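Long-range contacts in endoglucanase FnCel5A (Fervidobacterium nodosum, PDB 3NCO), which probably hydrolyses internal beta-1,4-glucosidic bonds of cellulose, as a family 5 glycoside hydrolase built on a TIM barrel: residues K51-D56 / L313-L318; Y74-F79 / K124-A129; P145-T150 / P179-Y184. All coordinates share one frame; numbering follows the deposited sequence.

Starting from the N terminus, the chain reaches 51-56 at the end of helix 44-53, and its partner comes only with 313-318; interaction 1 thus closes a loop that holds seven of the eight barrel strands, tying the turn between helix 44-53 and strand 57-60 to the last helix. Interactions 2 and 3 are both nested inside that long loop and follow each other without crossing. Interaction 2 ties the approach to helix 78-93 to the neighbouring helix 112-130. Interaction 3 then joins the loops that follow strands 137-140 and 174-177, adjacent in the sheet. Interactions 1 and 3 lie on opposite sides of the chain's centre, their nearest atoms about 17 Å apart.

Interaction 1. Residues K51-D56 / L313-L318; sequences KERGFD and LTTSAL
L318 packs across both R53 and F55, and its side chain leads outward. L318 CB comes first against the F55 ring, 4.1 Å from CE1. With CG anti to the backbone N (chi1 -178°), the branch then carries both methyls over the same face of that ring. L318 CD1 is 3.7 Å from F55 CD1 and also rests near the carbonyl oxygen of G54. L318 CD2 lies above the ring centre in a CH-pi contact, 4.1 Å from the centroid, and touches R53 from two directions, 3.3 Å from R53 O and 3.5 Å from R53 NH1.

R53 slides past L318 in the opposite direction, and its bent chain brings NE to within 3.6 Å of T314 CG2. R53 NH2 ends 3.0 Å from T315 OG1, which lies at the guanidinium edge. E311, just ahead of helix 313-318, holds both, hydrogen-bonded to T315 OG1 and salt-bridged to NH2; the C-terminal carboxylate of K320, just after it, pairs with NH1. Cutting R53 back to an alanine would take away the groups packed on T314 CG2 and L318 CD2 and probably leave E311 and that carboxylate without their arginine partner. G54 makes the Schellman turn that ends helix 44-53; at its backbone angles a CB would press against R53 O, which calls for glycine.

Helix 313-318, the last of the barrel's outer helices, thereby meets the link from helix 44-53 into strand 57-60. Helix 269-285 touches its L313 and S316, while strand 22-25 meets F55 and L318 through I24 and H22.

Interaction 2. Residues Y74-F79 / K124-A129; sequences YEIDKF and KQVAQA
Q125 reaches the backbone of Y74 and I76 because CG stands beside its own backbone N, anti to the carbonyl carbon (chi1 -71°), and the chain then runs straight on (chi2 176°). That extended arm leaves helix 112-130 and sets the terminal amide against the loop on either side of E75. I76 slides past it in the opposite direction: its CG1 is likewise anti to the carbonyl carbon and chi2 is extended, which carries CD1 to the helix.

The amide uses both of its ends. NE2 donates to Y74 O at 2.9 Å in a nearly straight bond; the carbonyl oxygen lies in the plane of the Q125 amide, yet the nitrogen stands well above the Y74 carbonyl plane (56° out of it). Q125 OE1 in turn accepts from I76 N, also at 2.9 Å and nearly straight, with the donor tilted modestly from the carbonyl plane. NE2 has a second acceptor in its own helix, E121 O.

Apolar contacts flank this clasp. I76 CD1 meets Q125 CB at 3.7 Å and V126 CG2 at 3.8 Å, the latter side chain crossing it at about a right angle. W64 and L81 also touch I76, so the isoleucine is buried between the loop and helices 78-93 and 112-130. On the outer side, the E75 carboxylate crosses the amide almost perpendicularly, its OE1 3.5 Å from Q125 OE1.

One side chain here satisfies a backbone acceptor and a backbone donor two residues apart, much as one residue of a parallel neighbouring strand would. The pairing also fixes which way round the amide sits: turned over, it would put oxygen against the Y74 carbonyl and NH2 against the I76 N-H.

Interaction 3. Residues P145-T150 / P179-Y184; sequences PAQNLT and PNWSNY
The direct hydrogen bond between P145 and W181 is a backbone one: W181 N donates to P145 O at 2.8 Å, in the carbonyl plane and approaching close to the line of the C=O bond. N180 N is almost as near to that oxygen, but its angle is poor. It donates instead to a water, 2.8 Å from N180 N, which in turn donates to L149 O. A second water accepts from Q147 N and reaches N180 OD1 in a weak bond, so both bridges span the two loops.

The ring contact belongs to A146 and W181. With chi1 at -53°, the indole swings back beside its own backbone N and lies flat against the alanine methyl. A146 CB stands over the middle of one face, 3.4 Å from the centroid of the six-membered ring, a close CH-pi contact. Q147 crosses the same indole obliquely, CG 4.0 Å from W181 CZ2, its amide plane turned 30° from the ring.

Deeper in, P145 CB and P179 CB form an apolar pair at 4.1 Å, and W154 of helix 151-168 also touches P145. P145 CD makes plain van der Waals contact with the S182 hydroxyl, which bonds to V178 O.

These loops follow neighbouring strands at the C-terminal end of the barrel, the end that carries the active site in TIM-barrel hydrolases, and W181 also touches E144. Neither proline has an N-H to give; the polar part of the join rests on one carbonyl and two waters, alongside the proline packing, while the A146 methyl and Q147 against the indole probably restrain its tilt.

Interaction 1. Residues K51-D56 / L313-L318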
# COMPACT_ATOMS: atom_id res chain seq x y z
N LYS A 51 -12.21 8.59 8.58
CA LYS A 51 -11.71 9.00 9.90
C LYS A 51 -12.78 8.71 10.94
O LYS A 51 -12.45 8.15 11.99
CB LYS A 51 -11.35 10.49 9.91
CG LYS A 51 -10.85 11.03 11.32
CD LYS A 51 -9.50 10.43 11.69
CE LYS A 51 -8.98 10.96 13.06
NZ LYS A 51 -7.57 10.49 13.26
N GLU A 52 -14.05 9.06 10.65
CA GLU A 52 -15.13 8.84 11.65
C GLU A 52 -15.21 7.38 12.06
O GLU A 52 -15.56 7.06 13.23
CB GLU A 52 -16.54 9.26 11.15
CG GLU A 52 -16.66 10.65 10.68
CD GLU A 52 -18.05 11.01 10.09
OE1 GLU A 52 -18.74 11.84 10.74
OE2 GLU A 52 -18.45 10.49 8.98
N ARG A 53 -14.98 6.48 11.11
CA ARG A 53 -15.08 5.05 11.42
C ARG A 53 -13.97 4.58 12.34
O ARG A 53 -14.14 3.56 13.05
CB ARG A 53 -15.16 4.21 10.13
CG ARG A 53 -15.32 2.71 10.36
CD ARG A 53 -16.63 2.38 11.15
NE ARG A 53 -16.82 0.95 11.38
CZ ARG A 53 -16.24 0.28 12.38
NH1 ARG A 53 -15.45 0.92 13.24
NH2 ARG A 53 -16.44 -1.04 12.52
N GLY A 54 -12.86 5.33 12.34
CA GLY A 54 -11.80 5.10 13.30
C GLY A 54 -10.47 4.63 12.70
O GLY A 54 -9.56 4.28 13.43
N PHE A 55 -10.37 4.64 11.36
CA PHE A 55 -9.07 4.38 10.71
C PHE A 55 -8.08 5.51 11.05
O PHE A 55 -8.52 6.65 11.29
CB PHE A 55 -9.24 4.26 9.18
CG PHE A 55 -9.99 3.01 8.79
CD1 PHE A 55 -9.34 1.79 8.74
CD2 PHE A 55 -11.36 3.05 8.51
CE1 PHE A 55 -10.01 0.61 8.38
CE2 PHE A 55 -12.07 1.89 8.23
CZ PHE A 55 -11.38 0.65 8.11
N ASP A 56 -6.78 5.17 11.09
CA ASP A 56 -5.75 6.18 11.37
C ASP A 56 -5.13 6.79 10.13
O ASP A 56 -4.56 7.88 10.21
CB ASP A 56 -4.62 5.57 12.21
CG ASP A 56 -5.12 4.93 13.49
OD1 ASP A 56 -5.68 5.63 14.35
OD2 ASP A 56 -4.96 3.69 13.59
N LEU A 313 -17.33 -7.32 8.57
CA LEU A 313 -16.07 -7.27 7.82
C LEU A 313 -15.23 -6.06 8.22
O LEU A 313 -14.00 -6.19 8.36
CB LEU A 313 -16.28 -7.27 6.31
CG LEU A 313 -15.00 -7.40 5.46
CD1 LEU A 313 -14.30 -8.72 5.76
CD2 LEU A 313 -15.39 -7.31 3.99
N THR A 314 -15.87 -4.89 8.34
CA THR A 314 -15.11 -3.65 8.65
C THR A 314 -14.45 -3.77 9.99
O THR A 314 -13.28 -3.41 10.17
CB THR A 314 -15.99 -2.38 8.51
OG1 THR A 314 -16.43 -2.28 7.15
CG2 THR A 314 -15.22 -1.11 8.91
N THR A 315 -15.22 -4.28 10.95
CA THR A 315 -14.66 -4.51 12.30
C THR A 315 -13.50 -5.53 12.26
O THR A 315 -12.50 -5.38 12.97
CB THR A 315 -15.78 -4.93 13.28
OG1 THR A 315 -16.77 -3.89 13.30
CG2 THR A 315 -15.22 -5.15 14.68
N SER A 316 -13.62 -6.54 11.40
CA SER A 316 -12.46 -7.46 11.18
C SER A 316 -11.18 -6.76 10.74
O SER A 316 -10.09 -7.13 11.21
CB SER A 316 -12.77 -8.54 10.14
OG SER A 316 -13.67 -9.51 10.71
N ALA A 317 -11.33 -5.78 9.84
CA ALA A 317 -10.16 -5.06 9.31
C ALA A 317 -9.58 -4.04 10.29
O ALA A 317 -8.37 -3.70 10.23
CB ALA A 317 -10.53 -4.33 7.98
N LEU A 318 -10.46 -3.46 11.10
CA LEU A 318 -10.10 -2.31 11.94
C LEU A 318 -9.84 -2.69 13.39
O LEU A 318 -8.96 -2.13 14.06
CB LEU A 318 -11.15 -1.22 11.81
CG LEU A 318 -10.92 0.08 12.57
CD1 LEU A 318 -9.56 0.64 12.23
CD2 LEU A 318 -12.06 1.08 12.25

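Interaction 2. Residues Y74-F79 / K124-A129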
# COMPACT_ATOMS: atom_id res chain seq x y z
N TYR A 74 10.04 14.70 -18.29
CA TYR A 74 8.77 14.00 -17.96
C TYR A 74 7.93 14.79 -16.95
O TYR A 74 7.50 14.25 -15.93
CB TYR A 74 9.05 12.60 -17.40
CG TYR A 74 10.00 11.81 -18.28
CD1 TYR A 74 9.65 11.48 -19.58
CD2 TYR A 74 11.27 11.43 -17.80
CE1 TYR A 74 10.56 10.79 -20.40
CE2 TYR A 74 12.19 10.74 -18.61
CZ TYR A 74 11.81 10.43 -19.89
OH TYR A 74 12.69 9.75 -20.68
N GLU A 75 7.66 16.05 -17.27
CA GLU A 75 6.87 16.91 -16.40
C GLU A 75 5.51 16.28 -16.14
O GLU A 75 4.84 15.88 -17.07
CB GLU A 75 6.63 18.27 -17.05
CG GLU A 75 6.92 19.40 -16.13
CD GLU A 75 8.42 19.65 -16.07
OE1 GLU A 75 9.09 19.17 -15.12
OE2 GLU A 75 8.95 20.34 -17.00
N ILE A 76 5.11 16.24 -14.87
CA ILE A 76 3.78 15.82 -14.51
C ILE A 76 2.77 16.91 -14.97
O ILE A 76 2.96 18.11 -14.72
CB ILE A 76 3.68 15.64 -12.99
CG1 ILE A 76 4.69 14.59 -12.52
CG2 ILE A 76 2.25 15.28 -12.62
CD1 ILE A 76 4.76 14.49 -10.96
N ASP A 77 1.70 16.44 -15.61
CA ASP A 77 0.58 17.32 -15.95
C ASP A 77 0.09 18.13 -14.72
O ASP A 77 -0.27 17.56 -13.67
CB ASP A 77 -0.58 16.53 -16.57
CG ASP A 77 -0.18 15.81 -17.87
OD1 ASP A 77 0.72 16.29 -18.64
OD2 ASP A 77 -0.81 14.78 -18.15
N LYS A 78 0.02 19.45 -14.89
CA LYS A 78 -0.38 20.33 -13.78
C LYS A 78 -1.74 19.95 -13.15
O LYS A 78 -1.91 19.88 -11.91
CB LYS A 78 -0.37 21.80 -14.21
CG LYS A 78 -0.93 22.70 -13.12
CD LYS A 78 -0.70 24.18 -13.44
CE LYS A 78 -0.97 25.10 -12.21
NZ LYS A 78 -2.36 25.05 -11.65
N PHE A 79 -2.71 19.67 -14.00
CA PHE A 79 -4.04 19.35 -13.52
C PHE A 79 -3.99 18.13 -12.61
O PHE A 79 -4.69 18.05 -11.58
CB PHE A 79 -4.99 19.07 -14.70
CG PHE A 79 -6.35 18.58 -14.27
CD1 PHE A 79 -7.37 19.49 -13.97
CD2 PHE A 79 -6.61 17.20 -14.16
CE1 PHE A 79 -8.64 19.05 -13.56
CE2 PHE A 79 -7.87 16.74 -13.74
CZ PHE A 79 -8.88 17.67 -13.43
N LYS A 124 11.33 13.02 -8.28
CA LYS A 124 11.97 14.33 -8.07
C LYS A 124 10.88 15.40 -8.01
O LYS A 124 10.90 16.31 -7.15
CB LYS A 124 12.93 14.61 -9.22
CG LYS A 124 13.60 15.97 -9.13
CD LYS A 124 14.67 16.07 -10.21
CE LYS A 124 15.56 17.34 -10.04
NZ LYS A 124 16.57 17.14 -8.91
N GLN A 125 9.92 15.30 -8.91
CA GLN A 125 8.83 16.24 -8.98
C GLN A 125 7.83 16.13 -7.82
O GLN A 125 7.36 17.15 -7.32
CB GLN A 125 8.09 16.05 -10.28
CG GLN A 125 8.93 16.53 -11.43
CD GLN A 125 8.23 16.25 -12.72
OE1 GLN A 125 7.28 16.93 -13.05
NE2 GLN A 125 8.61 15.17 -13.40
N VAL A 126 7.42 14.93 -7.47
CA VAL A 126 6.44 14.75 -6.40
C VAL A 126 7.06 15.20 -5.07
O VAL A 126 6.42 15.99 -4.29
CB VAL A 126 5.98 13.30 -6.28
CG1 VAL A 126 4.99 13.17 -5.09
CG2 VAL A 126 5.35 12.80 -7.60
N ALA A 127 8.31 14.83 -4.84
CA ALA A 127 9.02 15.31 -3.66
C ALA A 127 9.11 16.83 -3.65
O ALA A 127 8.98 17.48 -2.59
CB ALA A 127 10.44 14.69 -3.54
N GLN A 128 9.42 17.44 -4.80
CA GLN A 128 9.52 18.90 -4.79
C GLN A 128 8.16 19.48 -4.43
O GLN A 128 8.06 20.46 -3.63
CB GLN A 128 9.95 19.42 -6.14
CG GLN A 128 9.86 20.95 -6.29
CD GLN A 128 10.96 21.68 -5.51
OE1 GLN A 128 12.04 21.14 -5.32
NE2 GLN A 128 10.67 22.90 -5.06
N ALA A 129 7.10 18.91 -5.01
CA ALA A 129 5.75 19.48 -4.84
C ALA A 129 5.26 19.38 -3.41
O ALA A 129 4.58 20.31 -2.89
CB ALA A 129 4.75 18.88 -5.81

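Interaction 3. Residues P145-T150 / P179-Y184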
# COMPACT_ATOMS: atom_id res chain seq x y z
N PRO A 145 7.16 -4.07 -6.73
CA PRO A 145 8.10 -4.35 -7.76
C PRO A 145 7.90 -5.79 -8.17
O PRO A 145 7.51 -6.61 -7.31
CB PRO A 145 9.44 -4.27 -7.02
CG PRO A 145 9.21 -3.21 -6.02
CD PRO A 145 7.83 -3.66 -5.48
N ALA A 146 8.08 -6.08 -9.46
CA ALA A 146 7.88 -7.46 -9.99
C ALA A 146 8.29 -7.59 -11.42
O ALA A 146 8.78 -6.64 -12.00
CB ALA A 146 6.43 -7.89 -9.87
N GLN A 147 8.19 -8.82 -11.96
CA GLN A 147 8.48 -9.04 -13.36
C GLN A 147 9.92 -8.70 -13.61
O GLN A 147 10.78 -9.23 -12.92
CB GLN A 147 7.50 -8.32 -14.30
CG GLN A 147 6.08 -8.91 -14.14
CD GLN A 147 5.17 -8.45 -15.27
OE1 GLN A 147 5.43 -8.75 -16.45
NE2 GLN A 147 4.14 -7.69 -14.95
N ASN A 148 10.22 -7.84 -14.58
CA ASN A 148 11.64 -7.61 -14.93
C ASN A 148 12.32 -6.66 -13.96
O ASN A 148 13.53 -6.49 -13.99
CB ASN A 148 11.71 -7.08 -16.34
CG ASN A 148 11.40 -8.18 -17.36
OD1 ASN A 148 11.51 -9.40 -17.03
ND2 ASN A 148 10.94 -7.79 -18.53
N LEU A 149 11.53 -5.95 -13.18
CA LEU A 149 12.07 -5.21 -12.01
C LEU A 149 12.26 -6.19 -10.86
O LEU A 149 11.44 -6.25 -9.89
CB LEU A 149 11.15 -4.07 -11.64
CG LEU A 149 11.65 -3.10 -10.55
CD1 LEU A 149 12.88 -2.35 -10.93
CD2 LEU A 149 10.51 -2.10 -10.24
N THR A 150 13.32 -7.00 -11.05
CA THR A 150 13.68 -8.09 -10.15
C THR A 150 14.15 -7.51 -8.82
O THR A 150 14.44 -6.32 -8.75
CB THR A 150 14.84 -8.89 -10.73
OG1 THR A 150 15.96 -7.99 -10.93
CG2 THR A 150 14.46 -9.47 -12.09
N PRO A 179 10.06 -6.86 -3.04
CA PRO A 179 9.94 -7.13 -4.49
C PRO A 179 9.08 -8.39 -4.73
O PRO A 179 8.43 -8.88 -3.80
CB PRO A 179 11.39 -7.28 -4.96
CG PRO A 179 12.11 -7.81 -3.72
CD PRO A 179 11.36 -7.32 -2.48
N ASN A 180 9.03 -8.85 -6.00
CA ASN A 180 8.19 -10.00 -6.39
C ASN A 180 6.76 -9.87 -5.86
O ASN A 180 6.23 -10.73 -5.14
CB ASN A 180 8.82 -11.33 -5.97
CG ASN A 180 8.56 -12.43 -6.98
OD1 ASN A 180 9.42 -12.74 -7.81
ND2 ASN A 180 7.37 -13.02 -6.91
N TRP A 181 6.13 -8.78 -6.28
CA TRP A 181 4.74 -8.48 -5.87
C TRP A 181 4.58 -8.21 -4.38
O TRP A 181 3.43 -8.26 -3.87
CB TRP A 181 3.79 -9.62 -6.26
CG TRP A 181 3.89 -9.98 -7.65
CD1 TRP A 181 4.42 -11.15 -8.18
CD2 TRP A 181 3.45 -9.20 -8.73
NE1 TRP A 181 4.32 -11.12 -9.53
CE2 TRP A 181 3.72 -9.95 -9.91
CE3 TRP A 181 2.82 -7.98 -8.84
CZ2 TRP A 181 3.42 -9.47 -11.17
CZ3 TRP A 181 2.52 -7.49 -10.11
CH2 TRP A 181 2.80 -8.25 -11.26
N SER A 182 5.69 -8.00 -3.66
CA SER A 182 5.62 -7.72 -2.22
C SER A 182 5.09 -8.94 -1.41
O SER A 182 4.60 -8.81 -0.28
CB SER A 182 4.91 -6.34 -2.00
OG SER A 182 5.58 -5.37 -2.85
N ASN A 183 5.32 -10.11 -1.97
CA ASN A 183 4.95 -11.35 -1.27
C ASN A 183 5.92 -11.56 -0.09
O ASN A 183 7.14 -11.30 -0.20
CB ASN A 183 5.02 -12.51 -2.25
CG ASN A 183 4.79 -13.86 -1.57
OD1 ASN A 183 5.70 -14.43 -0.95
ND2 ASN A 183 3.57 -14.37 -1.69
N TYR A 184 5.35 -11.95 1.06
CA TYR A 184 6.06 -12.01 2.35
C TYR A 184 7.39 -12.77 2.23
O TYR A 184 8.36 -12.38 2.87
CB TYR A 184 5.16 -12.65 3.45
CG TYR A 184 5.18 -14.15 3.33
CD1 TYR A 184 6.13 -14.90 4.02
CD2 TYR A 184 4.33 -14.80 2.43
CE1 TYR A 184 6.23 -16.26 3.85
CE2 TYR A 184 4.44 -16.21 2.23
CZ TYR A 184 5.39 -16.92 2.97
OH TYR A 184 5.54 -18.27 2.77
O HOH W 1 8.04 -11.10 -10.27
O HOH W 2 10.68 -8.37 -8.23